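Local coordinates for molybdopterin biosynthesis protein (Mycobacterium abscessus, PDB 3TCR) that belongs to the molybdopterin-binding MoCF_biosynth family and probably binds molybdopterin during biosynthesis of the molybdenum cofactor, at residues I139-E150 against V167-D178; V43-V51 against G101-G111. All coordinates share one frame; numbering follows the deposited sequence.

Contact 1 (I139-E150 against V167-D178); sequences IRSSGLAAGVTE and VNIAGSRAAVRD
Two carboxylates carry the polar part of the contact: Asp178 is met by Ser142 and Glu150 by Ser172. The Ser142 hydroxyl comes to the syn side of Asp178 OD2, its OG donating over 2.7 Å from only 20° outside the carboxylate plane. At the other oxygen, OD1, the Ala146 methyl CB lies 3.8 Å away. A water also donates to Asp178 OD2 and to the Ile139 carbonyl O, while a second joins Ser142 OG to the Asp178 backbone O.

The Glu150 side chain is bent at chi2 (-88°), which brings OE2 round to Ser172 OG. Ser172 OG donates to Glu150 OE2 at a modelled 2.5 Å, a very short distance whose exact value is doubtful. Ser172 OG also accepts from Ala175 N at 3.1 Å, capping the helix that follows. The contact thus illustrates how, in an alpha/beta domain, the end of helix 133-145, the loop after it and the start of helix 149-152 pack along the end of strand 164-169, the turn and the first turns of helix 173-196. Helix 133-145 closes with a Schellman motif, Gly147 having positive phi, and Val148 occupies the N-cap position of the next helix.

Between the two carboxylates Val148 puts CG1 3.9 Å from Ala174 CB. The Glu150 carbonyl O lies 3.5 Å from Ala170 CB. Farther inside, Ile139 reaches out with CD1 to lie 3.6 Å from Val167 CG1, the two side chains crossing obliquely. Arg140, on another side of the same helix, forms a salt bridge with Glu137 of a second subunit.

Contact 2 (V43-V51 against G101-G111); sequences VGRSLVVIV and GGVDLVVTVGG
Arg45 O is gripped by two amides of the other segment: Leu105 N donates in the carbonyl plane at 3.1 Å, and Asp104 N adds a weak bond. Asp104 answers with its side chain, OD2 taking Arg45 N at 2.8 Å through its anti lone pair in a nearly straight bond (177°). The Arg45 guanidinium closes the corner. Its NH2 donates to Gly101 O at 3.2 Å, the oxygen lying in the guanidinium plane but NH2 above the carbonyl plane, while Val103 CA sits over one face; NE is salt-bridged to Asp79.

Beyond this corner the strands run parallel: Leu47, Val49 and Val51 donate N-H to the carbonyls of Leu105, Val107 and Val109 respectively, and Val107 and Val109 donate back to Leu47 and Val49. They are central strands of a Rossmann-like three-layer sandwich, joined through beta-alpha-beta crossovers. Helix 88-100 covers the face of Leu47, Val49 and Val106, where Val49 CG2 meets Val106 CG1 at 4.0 Å. Helices 64-73 and 173-196 cover the other, where Ile50 CD1 lies alongside Val109 CB at 4.0 Å. At the carboxyl end, Gly110 and Gly111 begin a Gly-Gly-Thr-Gly sequence that in relatives probably belongs to the molybdopterin site.

How the contacts relate
Contact 2 is buried in the centre of the sheet, whereas contact 1 is only partly buried, nearer the domain's edge and a second subunit. Their centres lie about 17 Å apart, yet the two meet, because strands 105-109 and 164-169 are neighbours. Thr108 O takes Ile169 N at 2.8 Å, Asn168 ND2 probably bonds to Thr108 OG1, and Val176 of helix 173-196 packs on Val109. The chemistry follows the location. The core pair is held by repeated backbone bonds and branched apolar side chains, with charged groups kept to one end; the outer contact combines carboxylates, hydroxyls and bridging waters with two small apolar contacts, one between the carboxylates and one deeper at Ile139.

Contact 1 (I139-E150 against V167-D178)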
ATOM      1  N   ILE A 139       6.405   0.216  -8.119  1.00 17.38           N
ATOM      2  CA  ILE A 139       7.077  -0.935  -8.728  1.00 16.88           C
ATOM      3  C   ILE A 139       6.060  -2.039  -8.996  1.00 17.70           C
ATOM      4  O   ILE A 139       6.045  -2.631 -10.095  1.00 18.17           O
ATOM      5  CB  ILE A 139       8.249  -1.446  -7.869  1.00 16.50           C
ATOM      6  CG1 ILE A 139       9.423  -0.440  -7.870  1.00 16.76           C
ATOM      7  CG2 ILE A 139       8.782  -2.791  -8.365  1.00 15.55           C
ATOM      8  CD1 ILE A 139      10.497  -0.728  -6.820  1.00 15.54           C
ATOM      9  N   ARG A 140       5.194  -2.307  -8.017  1.00 18.21           N
ATOM     10  CA  ARG A 140       4.144  -3.339  -8.196  1.00 18.61           C
ATOM     11  C   ARG A 140       3.172  -2.945  -9.301  1.00 19.28           C
ATOM     12  O   ARG A 140       2.807  -3.754 -10.160  1.00 19.84           O
ATOM     13  CB  ARG A 140       3.358  -3.592  -6.898  1.00 18.31           C
ATOM     14  CG  ARG A 140       4.102  -4.501  -5.920  1.00 18.23           C
ATOM     15  CD  ARG A 140       3.260  -4.889  -4.758  1.00 17.79           C
ATOM     16  NE  ARG A 140       3.147  -3.826  -3.764  1.00 17.84           N
ATOM     17  CZ  ARG A 140       3.981  -3.667  -2.732  1.00 18.54           C
ATOM     18  NH1 ARG A 140       3.758  -2.688  -1.863  1.00 19.10           N
ATOM     19  NH2 ARG A 140       5.064  -4.458  -2.568  1.00 18.29           N
ATOM     20  N   SER A 141       2.733  -1.706  -9.249  1.00 19.87           N
ATOM     21  CA  SER A 141       1.751  -1.205 -10.192  1.00 21.70           C
ATOM     22  C   SER A 141       2.275  -1.221 -11.623  1.00 21.01           C
ATOM     23  O   SER A 141       1.602  -1.682 -12.519  1.00 22.08           O
ATOM     24  CB  SER A 141       1.408   0.241  -9.821  1.00 22.95           C
ATOM     25  OG  SER A 141       0.501   0.714 -10.754  1.00 24.10           O
ATOM     26  N   SER A 142       3.481  -0.722 -11.833  1.00 20.88           N
ATOM     27  CA  SER A 142       4.084  -0.773 -13.178  1.00 22.21           C
ATOM     28  C   SER A 142       4.315  -2.215 -13.651  1.00 22.86           C
ATOM     29  O   SER A 142       4.098  -2.517 -14.830  1.00 24.58           O
ATOM     30  CB  SER A 142       5.416  -0.012 -13.232  1.00 22.47           C
ATOM     31  OG  SER A 142       6.094  -0.254 -14.464  1.00 22.45           O
ATOM     32  N   GLY A 143       4.762  -3.102 -12.764  1.00 22.03           N
ATOM     33  CA  GLY A 143       4.963  -4.513 -13.160  1.00 22.76           C
ATOM     34  C   GLY A 143       3.670  -5.212 -13.562  1.00 24.52           C
ATOM     35  O   GLY A 143       3.624  -6.003 -14.521  1.00 25.33           O
ATOM     36  N   LEU A 144       2.600  -4.912 -12.829  1.00 26.17           N
ATOM     37  CA  LEU A 144       1.274  -5.440 -13.159  1.00 26.45           C
ATOM     38  C   LEU A 144       0.834  -4.933 -14.530  1.00 26.84           C
ATOM     39  O   LEU A 144       0.404  -5.720 -15.359  1.00 28.90           O
ATOM     40  CB  LEU A 144       0.232  -5.035 -12.094  1.00 26.49           C
ATOM     41  CG  LEU A 144      -1.170  -5.642 -12.186  1.00 27.35           C
ATOM     42  CD1 LEU A 144      -1.031  -7.157 -12.113  1.00 28.03           C
ATOM     43  CD2 LEU A 144      -2.089  -5.154 -11.071  1.00 25.68           C
ATOM     44  N   ALA A 145       0.932  -3.626 -14.773  1.00 26.64           N
ATOM     45  CA  ALA A 145       0.523  -3.072 -16.083  1.00 27.02           C
ATOM     46  C   ALA A 145       1.372  -3.644 -17.211  1.00 27.34           C
ATOM     47  O   ALA A 145       0.857  -3.813 -18.298  1.00 29.81           O
ATOM     48  CB  ALA A 145       0.536  -1.532 -16.105  1.00 24.83           C
ATOM     49  N   ALA A 146       2.641  -3.980 -16.958  1.00 27.75           N
ATOM     50  CA  ALA A 146       3.513  -4.615 -17.986  1.00 27.95           C
ATOM     51  C   ALA A 146       3.313  -6.142 -18.129  1.00 29.00           C
ATOM     52  O   ALA A 146       3.941  -6.774 -18.966  1.00 27.63           O
ATOM     53  CB  ALA A 146       4.972  -4.321 -17.701  1.00 26.76           C
ATOM     54  N   GLY A 147       2.427  -6.730 -17.328  1.00 29.48           N
ATOM     55  CA  GLY A 147       2.220  -8.169 -17.362  1.00 28.73           C
ATOM     56  C   GLY A 147       3.365  -8.970 -16.756  1.00 28.65           C
ATOM     57  O   GLY A 147       3.488 -10.146 -17.027  1.00 29.33           O
ATOM     58  N   VAL A 148       4.185  -8.353 -15.904  1.00 27.60           N
ATOM     59  CA  VAL A 148       5.256  -9.082 -15.224  1.00 26.37           C
ATOM     60  C   VAL A 148       4.756  -9.467 -13.824  1.00 27.62           C
ATOM     61  O   VAL A 148       4.843  -8.682 -12.839  1.00 25.23           O
ATOM     62  CB  VAL A 148       6.550  -8.262 -15.132  1.00 25.96           C
ATOM     63  CG1 VAL A 148       7.643  -9.084 -14.460  1.00 24.58           C
ATOM     64  CG2 VAL A 148       6.984  -7.736 -16.517  1.00 24.01           C
ATOM     65  N   THR A 149       4.214 -10.678 -13.754  1.00 28.58           N
ATOM     66  CA  THR A 149       3.480 -11.176 -12.583  1.00 29.06           C
ATOM     67  C   THR A 149       4.289 -11.131 -11.303  1.00 26.65           C
ATOM     68  O   THR A 149       3.784 -10.718 -10.264  1.00 25.97           O
ATOM     69  CB  THR A 149       3.048 -12.639 -12.824  1.00 32.93           C
ATOM     70  OG1 THR A 149       2.231 -12.698 -14.006  1.00 36.49           O
ATOM     71  CG2 THR A 149       2.251 -13.218 -11.586  1.00 34.01           C
ATOM     72  N   GLU A 150       5.540 -11.579 -11.376  1.00 25.91           N
ATOM     73  CA  GLU A 150       6.399 -11.632 -10.201  1.00 24.56           C
ATOM     74  C   GLU A 150       6.708 -10.211  -9.675  1.00 24.01           C
ATOM     75  O   GLU A 150       7.085 -10.059  -8.517  1.00 22.76           O
ATOM     76  CB  GLU A 150       7.677 -12.419 -10.455  1.00 24.02           C
ATOM     77  CG  GLU A 150       8.626 -11.837 -11.507  1.00 25.22           C
ATOM     78  CD  GLU A 150       8.336 -12.295 -12.948  1.00 25.92           C
ATOM     79  OE1 GLU A 150       7.224 -12.828 -13.222  1.00 25.29           O
ATOM     80  OE2 GLU A 150       9.239 -12.109 -13.809  1.00 26.36           O
ATOM     81  N   VAL A 167      15.823  -0.631  -1.670  1.00 13.60           N
ATOM     82  CA  VAL A 167      14.670  -1.059  -2.458  1.00 14.04           C
ATOM     83  C   VAL A 167      14.787  -2.538  -2.880  1.00 14.78           C
ATOM     84  O   VAL A 167      15.788  -2.953  -3.503  1.00 15.35           O
ATOM     85  CB  VAL A 167      14.518  -0.172  -3.724  1.00 14.61           C
ATOM     86  CG1 VAL A 167      13.228  -0.505  -4.495  1.00 13.77           C
ATOM     87  CG2 VAL A 167      14.600   1.336  -3.348  1.00 14.81           C
ATOM     88  N   ASN A 168      13.785  -3.333  -2.517  1.00 15.22           N
ATOM     89  CA  ASN A 168      13.676  -4.723  -2.969  1.00 15.81           C
ATOM     90  C   ASN A 168      13.002  -4.842  -4.344  1.00 16.33           C
ATOM     91  O   ASN A 168      11.874  -4.323  -4.541  1.00 16.33           O
ATOM     92  CB  ASN A 168      12.768  -5.527  -2.030  1.00 15.82           C
ATOM     93  CG  ASN A 168      13.217  -5.550  -0.578  1.00 16.04           C
ATOM     94  OD1 ASN A 168      12.343  -5.618   0.318  1.00 16.27           O
ATOM     95  ND2 ASN A 168      14.537  -5.591  -0.321  1.00 14.84           N
ATOM     96  N   ILE A 169      13.635  -5.539  -5.279  1.00 17.24           N
ATOM     97  CA  ILE A 169      12.912  -5.963  -6.489  1.00 19.09           C
ATOM     98  C   ILE A 169      12.962  -7.483  -6.702  1.00 19.11           C
ATOM     99  O   ILE A 169      13.857  -8.159  -6.179  1.00 18.75           O
ATOM    100  CB  ILE A 169      13.343  -5.169  -7.736  1.00 20.66           C
ATOM    101  CG1 ILE A 169      14.694  -5.553  -8.238  1.00 21.75           C
ATOM    102  CG2 ILE A 169      13.449  -3.660  -7.439  1.00 19.29           C
ATOM    103  CD1 ILE A 169      15.224  -4.421  -9.145  1.00 24.39           C
ATOM    104  N   ALA A 170      11.987  -8.000  -7.442  1.00 19.42           N
ATOM    105  CA  ALA A 170      11.911  -9.435  -7.754  1.00 20.78           C
ATOM    106  C   ALA A 170      13.071  -9.834  -8.612  1.00 21.23           C
ATOM    107  O   ALA A 170      13.715  -8.996  -9.259  1.00 20.38           O
ATOM    108  CB  ALA A 170      10.593  -9.825  -8.429  1.00 19.13           C
ATOM    109  N   GLY A 171      13.345 -11.136  -8.597  1.00 24.22           N
ATOM    110  CA  GLY A 171      14.571 -11.686  -9.163  1.00 25.56           C
ATOM    111  C   GLY A 171      14.730 -11.848 -10.677  1.00 28.87           C
ATOM    112  O   GLY A 171      15.876 -11.996 -11.159  1.00 33.64           O
ATOM    113  N   SER A 172      13.645 -11.864 -11.440  1.00 28.76           N
ATOM    114  CA  SER A 172      13.762 -12.146 -12.884  1.00 29.67           C
ATOM    115  C   SER A 172      14.301 -10.962 -13.687  1.00 31.68           C
ATOM    116  O   SER A 172      14.251  -9.805 -13.240  1.00 32.93           O
ATOM    117  CB  SER A 172      12.401 -12.524 -13.438  1.00 29.38           C
ATOM    118  OG  SER A 172      11.568 -11.391 -13.382  1.00 29.28           O
ATOM    119  N   ARG A 173      14.789 -11.245 -14.892  1.00 30.94           N
ATOM    120  CA  ARG A 173      15.211 -10.190 -15.800  1.00 29.35           C
ATOM    121  C   ARG A 173      14.079  -9.223 -16.108  1.00 25.79           C
ATOM    122  O   ARG A 173      14.306  -8.014 -16.185  1.00 23.78           O
ATOM    123  CB  ARG A 173      15.801 -10.753 -17.115  1.00 33.49           C
ATOM    124  CG  ARG A 173      17.210 -11.339 -16.936  1.00 37.60           C
ATOM    125  CD  ARG A 173      17.776 -11.953 -18.215  1.00 41.32           C
ATOM    126  NE  ARG A 173      18.097 -10.917 -19.192  1.00 44.27           N
ATOM    127  CZ  ARG A 173      19.225 -10.205 -19.226  1.00 44.83           C
ATOM    128  NH1 ARG A 173      20.187 -10.386 -18.321  1.00 44.28           N
ATOM    129  NH2 ARG A 173      19.380  -9.285 -20.179  1.00 47.40           N
ATOM    130  N   ALA A 174      12.874  -9.746 -16.291  1.00 23.12           N
ATOM    131  CA  ALA A 174      11.738  -8.900 -16.662  1.00 23.07           C
ATOM    132  C   ALA A 174      11.408  -7.942 -15.502  1.00 22.34           C
ATOM    133  O   ALA A 174      11.142  -6.771 -15.738  1.00 22.56           O
ATOM    134  CB  ALA A 174      10.520  -9.750 -17.021  1.00 21.48           C
ATOM    135  N   ALA A 175      11.450  -8.456 -14.271  1.00 20.90           N
ATOM    136  CA  ALA A 175      11.197  -7.655 -13.061  1.00 21.53           C
ATOM    137  C   ALA A 175      12.282  -6.609 -12.877  1.00 20.10           C
ATOM    138  O   ALA A 175      11.985  -5.476 -12.566  1.00 20.18           O
ATOM    139  CB  ALA A 175      11.045  -8.543 -11.784  1.00 20.01           C
ATOM    140  N   VAL A 176      13.542  -6.976 -13.088  1.00 20.64           N
ATOM    141  CA  VAL A 176      14.650  -6.002 -12.953  1.00 20.82           C
ATOM    142  C   VAL A 176      14.523  -4.887 -14.002  1.00 21.97           C
ATOM    143  O   VAL A 176      14.744  -3.704 -13.694  1.00 21.20           O
ATOM    144  CB  VAL A 176      16.034  -6.659 -13.104  1.00 20.69           C
ATOM    145  CG1 VAL A 176      17.079  -5.616 -13.435  1.00 20.01           C
ATOM    146  CG2 VAL A 176      16.387  -7.459 -11.848  1.00 20.18           C
ATOM    147  N   ARG A 177      14.138  -5.261 -15.219  1.00 21.55           N
ATOM    148  CA  ARG A 177      13.970  -4.274 -16.282  0.70 24.07           C
ATOM    149  C   ARG A 177      12.893  -3.253 -15.930  1.00 22.17           C
ATOM    150  O   ARG A 177      13.122  -2.049 -15.994  1.00 19.98           O
ATOM    151  CB  ARG A 177      13.639  -4.940 -17.639  0.70 26.65           C
ATOM    152  CG  ARG A 177      14.758  -4.772 -18.632  0.70 29.62           C
ATOM    153  CD  ARG A 177      14.531  -5.572 -19.925  0.70 31.58           C
ATOM    154  NE  ARG A 177      15.779  -6.198 -20.388  0.70 33.49           N
ATOM    155  CZ  ARG A 177      16.846  -5.509 -20.791  0.70 33.87           C
ATOM    156  NH1 ARG A 177      16.827  -4.185 -20.769  0.70 32.82           N
ATOM    157  NH2 ARG A 177      17.933  -6.145 -21.213  0.70 34.94           N
ATOM    158  N   ASP A 178      11.714  -3.759 -15.601  1.00 21.85           N
ATOM    159  CA  ASP A 178      10.587  -2.891 -15.311  1.00 21.95           C
ATOM    160  C   ASP A 178      10.766  -2.136 -13.968  1.00 20.09           C
ATOM    161  O   ASP A 178      10.532  -0.946 -13.905  1.00 21.01           O
ATOM    162  CB  ASP A 178       9.280  -3.669 -15.360  1.00 22.10           C
ATOM    163  CG  ASP A 178       8.074  -2.748 -15.331  1.00 23.66           C
ATOM    164  OD1 ASP A 178       7.785  -2.176 -16.391  1.00 25.76           O
ATOM    165  OD2 ASP A 178       7.444  -2.596 -14.252  1.00 22.48           O
TER
HETATM  166  O   HOH W   1       8.137  -3.204 -11.759  1.00 15.24           O
HETATM  167  O   HOH W   2       8.552   0.803 -15.188  1.00 32.51           O

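Contact 2 (V43-V51 against G101-G111)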
ATOM      1  N   VAL A  43      25.513  10.656  -9.885  1.00 36.67           N
ATOM      2  CA  VAL A  43      24.395  10.912  -8.971  1.00 34.70           C
ATOM      3  C   VAL A  43      24.672  10.416  -7.536  1.00 32.30           C
ATOM      4  O   VAL A  43      24.264  11.042  -6.552  1.00 33.22           O
ATOM      5  CB  VAL A  43      23.123  10.231  -9.462  1.00 34.44           C
ATOM      6  CG1 VAL A  43      22.070  10.302  -8.356  1.00 36.45           C
ATOM      7  CG2 VAL A  43      22.663  10.858 -10.773  1.00 35.98           C
ATOM      8  N   GLY A  44      25.389   9.310  -7.415  1.00 28.88           N
ATOM      9  CA  GLY A  44      25.668   8.739  -6.107  1.00 27.70           C
ATOM     10  C   GLY A  44      26.267   7.366  -6.263  1.00 26.14           C
ATOM     11  O   GLY A  44      26.529   6.929  -7.386  1.00 25.22           O
ATOM     12  N   ARG A  45      26.505   6.714  -5.126  1.00 24.30           N
ATOM     13  CA  ARG A  45      27.069   5.387  -5.062  1.00 23.02           C
ATOM     14  C   ARG A  45      25.963   4.349  -4.810  1.00 20.84           C
ATOM     15  O   ARG A  45      25.035   4.589  -4.044  1.00 19.17           O
ATOM     16  CB  ARG A  45      28.090   5.367  -3.928  1.00 25.51           C
ATOM     17  CG  ARG A  45      29.371   6.145  -4.231  1.00 29.10           C
ATOM     18  CD  ARG A  45      30.147   6.513  -2.955  1.00 31.89           C
ATOM     19  NE  ARG A  45      30.473   5.335  -2.165  1.00 34.65           N
ATOM     20  CZ  ARG A  45      30.317   5.178  -0.842  1.00 36.85           C
ATOM     21  NH1 ARG A  45      29.822   6.123  -0.053  1.00 38.10           N
ATOM     22  NH2 ARG A  45      30.676   4.030  -0.298  1.00 37.70           N
ATOM     23  N   SER A  46      26.093   3.185  -5.429  1.00 19.90           N
ATOM     24  CA  SER A  46      25.122   2.106  -5.306  1.00 19.24           C
ATOM     25  C   SER A  46      25.753   0.749  -5.028  1.00 18.62           C
ATOM     26  O   SER A  46      26.922   0.524  -5.337  1.00 18.14           O
ATOM     27  CB  SER A  46      24.284   2.000  -6.590  1.00 19.50           C
ATOM     28  OG  SER A  46      25.122   1.759  -7.708  1.00 20.40           O
ATOM     29  N   LEU A  47      24.955  -0.143  -4.435  1.00 18.54           N
ATOM     30  CA  LEU A  47      25.328  -1.541  -4.232  1.00 19.36           C
ATOM     31  C   LEU A  47      24.158  -2.458  -4.590  1.00 18.89           C
ATOM     32  O   LEU A  47      23.006  -2.172  -4.273  1.00 19.93           O
ATOM     33  CB  LEU A  47      25.739  -1.795  -2.783  1.00 21.53           C
ATOM     34  CG  LEU A  47      26.212  -3.233  -2.422  1.00 23.26           C
ATOM     35  CD1 LEU A  47      27.723  -3.349  -2.607  1.00 25.23           C
ATOM     36  CD2 LEU A  47      25.866  -3.550  -0.993  1.00 22.44           C
ATOM     37  N   VAL A  48      24.470  -3.563  -5.245  1.00 18.06           N
ATOM     38  CA  VAL A  48      23.516  -4.570  -5.597  1.00 16.65           C
ATOM     39  C   VAL A  48      23.697  -5.784  -4.725  1.00 16.85           C
ATOM     40  O   VAL A  48      24.819  -6.309  -4.582  1.00 17.42           O
ATOM     41  CB  VAL A  48      23.710  -5.002  -7.060  1.00 16.86           C
ATOM     42  CG1 VAL A  48      22.613  -5.992  -7.470  1.00 15.48           C
ATOM     43  CG2 VAL A  48      23.713  -3.773  -7.947  1.00 16.19           C
ATOM     44  N   VAL A  49      22.596  -6.240  -4.140  1.00 16.79           N
ATOM     45  CA  VAL A  49      22.573  -7.448  -3.328  1.00 16.97           C
ATOM     46  C   VAL A  49      21.715  -8.492  -4.047  1.00 17.25           C
ATOM     47  O   VAL A  49      20.526  -8.312  -4.177  1.00 16.75           O
ATOM     48  CB  VAL A  49      21.972  -7.178  -1.922  1.00 16.52           C
ATOM     49  CG1 VAL A  49      21.951  -8.468  -1.095  1.00 15.60           C
ATOM     50  CG2 VAL A  49      22.760  -6.077  -1.209  1.00 16.27           C
ATOM     51  N   ILE A  50      22.331  -9.572  -4.531  1.00 19.19           N
ATOM     52  CA  ILE A  50      21.604 -10.653  -5.212  1.00 19.82           C
ATOM     53  C   ILE A  50      21.151 -11.608  -4.134  1.00 20.23           C
ATOM     54  O   ILE A  50      21.988 -12.138  -3.413  1.00 20.86           O
ATOM     55  CB  ILE A  50      22.517 -11.443  -6.171  1.00 20.89           C
ATOM     56  CG1 ILE A  50      23.018 -10.538  -7.299  1.00 21.68           C
ATOM     57  CG2 ILE A  50      21.803 -12.691  -6.697  1.00 19.49           C
ATOM     58  CD1 ILE A  50      21.919  -9.840  -8.066  1.00 22.61           C
ATOM     59  N   VAL A  51      19.847 -11.812  -4.003  1.00 20.28           N
ATOM     60  CA  VAL A  51      19.320 -12.715  -2.989  1.00 20.59           C
ATOM     61  C   VAL A  51      18.839 -13.968  -3.701  1.00 22.20           C
ATOM     62  O   VAL A  51      17.735 -13.999  -4.246  1.00 22.77           O
ATOM     63  CB  VAL A  51      18.155 -12.094  -2.161  1.00 20.17           C
ATOM     64  CG1 VAL A  51      17.676 -13.104  -1.104  1.00 19.98           C
ATOM     65  CG2 VAL A  51      18.576 -10.760  -1.521  1.00 18.33           C
ATOM     66  N   GLY A 101      28.831   1.839   5.361  1.00 15.96           N
ATOM     67  CA  GLY A 101      29.754   2.438   4.379  1.00 15.93           C
ATOM     68  C   GLY A 101      29.203   3.684   3.681  1.00 16.56           C
ATOM     69  O   GLY A 101      29.869   4.263   2.833  1.00 17.45           O
ATOM     70  N   GLY A 102      27.997   4.125   4.016  1.00 16.91           N
ATOM     71  CA  GLY A 102      27.466   5.373   3.463  1.00 17.01           C
ATOM     72  C   GLY A 102      26.949   5.275   2.029  1.00 17.25           C
ATOM     73  O   GLY A 102      26.856   6.278   1.353  1.00 16.79           O
ATOM     74  N   VAL A 103      26.637   4.068   1.556  1.00 16.95           N
ATOM     75  CA  VAL A 103      26.139   3.898   0.209  1.00 17.30           C
ATOM     76  C   VAL A 103      24.784   4.644   0.016  1.00 17.39           C
ATOM     77  O   VAL A 103      23.921   4.622   0.892  1.00 18.49           O
ATOM     78  CB  VAL A 103      26.002   2.396  -0.121  1.00 17.31           C
ATOM     79  CG1 VAL A 103      25.299   2.176  -1.465  1.00 17.12           C
ATOM     80  CG2 VAL A 103      27.375   1.687  -0.061  1.00 17.47           C
ATOM     81  N   ASP A 104      24.588   5.271  -1.134  1.00 17.07           N
ATOM     82  CA  ASP A 104      23.341   6.032  -1.394  1.00 17.26           C
ATOM     83  C   ASP A 104      22.135   5.186  -1.800  1.00 16.04           C
ATOM     84  O   ASP A 104      21.005   5.489  -1.405  1.00 15.46           O
ATOM     85  CB  ASP A 104      23.582   7.082  -2.465  1.00 18.19           C
ATOM     86  CG  ASP A 104      24.716   8.034  -2.088  1.00 20.08           C
ATOM     87  OD1 ASP A 104      24.571   8.794  -1.104  1.00 22.09           O
ATOM     88  OD2 ASP A 104      25.770   8.005  -2.735  1.00 21.65           O
ATOM     89  N   LEU A 105      22.382   4.141  -2.589  1.00 15.36           N
ATOM     90  CA  LEU A 105      21.327   3.238  -3.069  1.00 14.91           C
ATOM     91  C   LEU A 105      21.725   1.782  -2.997  1.00 14.72           C
ATOM     92  O   LEU A 105      22.764   1.392  -3.511  1.00 15.70           O
ATOM     93  CB  LEU A 105      20.974   3.582  -4.514  1.00 14.93           C
ATOM     94  CG  LEU A 105      19.955   2.707  -5.209  1.00 14.83           C
ATOM     95  CD1 LEU A 105      18.607   2.739  -4.505  1.00 13.91           C
ATOM     96  CD2 LEU A 105      19.892   3.166  -6.678  1.00 14.98           C
ATOM     97  N   VAL A 106      20.899   0.980  -2.349  1.00 14.37           N
ATOM     98  CA  VAL A 106      21.032  -0.464  -2.358  1.00 14.02           C
ATOM     99  C   VAL A 106      19.787  -1.036  -3.023  1.00 14.12           C
ATOM    100  O   VAL A 106      18.654  -0.737  -2.589  1.00 15.27           O
ATOM    101  CB  VAL A 106      21.135  -1.010  -0.929  1.00 14.09           C
ATOM    102  CG1 VAL A 106      21.003  -2.527  -0.923  1.00 13.85           C
ATOM    103  CG2 VAL A 106      22.415  -0.536  -0.241  1.00 13.13           C
ATOM    104  N   VAL A 107      19.979  -1.786  -4.111  1.00 13.84           N
ATOM    105  CA  VAL A 107      18.929  -2.546  -4.769  1.00 13.62           C
ATOM    106  C   VAL A 107      19.184  -4.024  -4.468  1.00 14.23           C
ATOM    107  O   VAL A 107      20.271  -4.549  -4.767  1.00 14.08           O
ATOM    108  CB  VAL A 107      19.004  -2.337  -6.279  1.00 14.31           C
ATOM    109  CG1 VAL A 107      17.945  -3.163  -7.043  1.00 13.78           C
ATOM    110  CG2 VAL A 107      18.914  -0.838  -6.610  1.00 14.14           C
ATOM    111  N   THR A 108      18.214  -4.684  -3.837  1.00 14.20           N
ATOM    112  CA  THR A 108      18.263  -6.122  -3.600  1.00 14.33           C
ATOM    113  C   THR A 108      17.390  -6.729  -4.705  1.00 15.17           C
ATOM    114  O   THR A 108      16.374  -6.120  -5.081  1.00 15.18           O
ATOM    115  CB  THR A 108      17.699  -6.537  -2.207  1.00 14.02           C
ATOM    116  OG1 THR A 108      16.268  -6.382  -2.167  1.00 13.48           O
ATOM    117  CG2 THR A 108      18.309  -5.731  -1.083  1.00 13.88           C
ATOM    118  N   VAL A 109      17.777  -7.910  -5.195  1.00 15.61           N
ATOM    119  CA  VAL A 109      17.157  -8.556  -6.343  1.00 15.99           C
ATOM    120  C   VAL A 109      16.918  -9.999  -5.954  1.00 16.12           C
ATOM    121  O   VAL A 109      17.878 -10.734  -5.709  1.00 15.99           O
ATOM    122  CB  VAL A 109      18.117  -8.571  -7.570  1.00 17.26           C
ATOM    123  CG1 VAL A 109      17.502  -9.306  -8.780  1.00 16.55           C
ATOM    124  CG2 VAL A 109      18.553  -7.158  -7.919  1.00 17.32           C
ATOM    125  N   GLY A 110      15.650 -10.410  -5.891  1.00 16.32           N
ATOM    126  CA  GLY A 110      15.308 -11.753  -5.429  1.00 16.60           C
ATOM    127  C   GLY A 110      14.665 -11.781  -4.058  1.00 17.24           C
ATOM    128  O   GLY A 110      14.735 -10.771  -3.274  1.00 15.99           O
ATOM    129  N   GLY A 111      13.994 -12.913  -3.786  1.00 17.05           N
ATOM    130  CA  GLY A 111      13.493 -13.204  -2.445  1.00 17.32           C
ATOM    131  C   GLY A 111      12.238 -12.447  -2.042  1.00 18.03           C
ATOM    132  O   GLY A 111      11.979 -12.261  -0.850  1.00 17.88           O
TER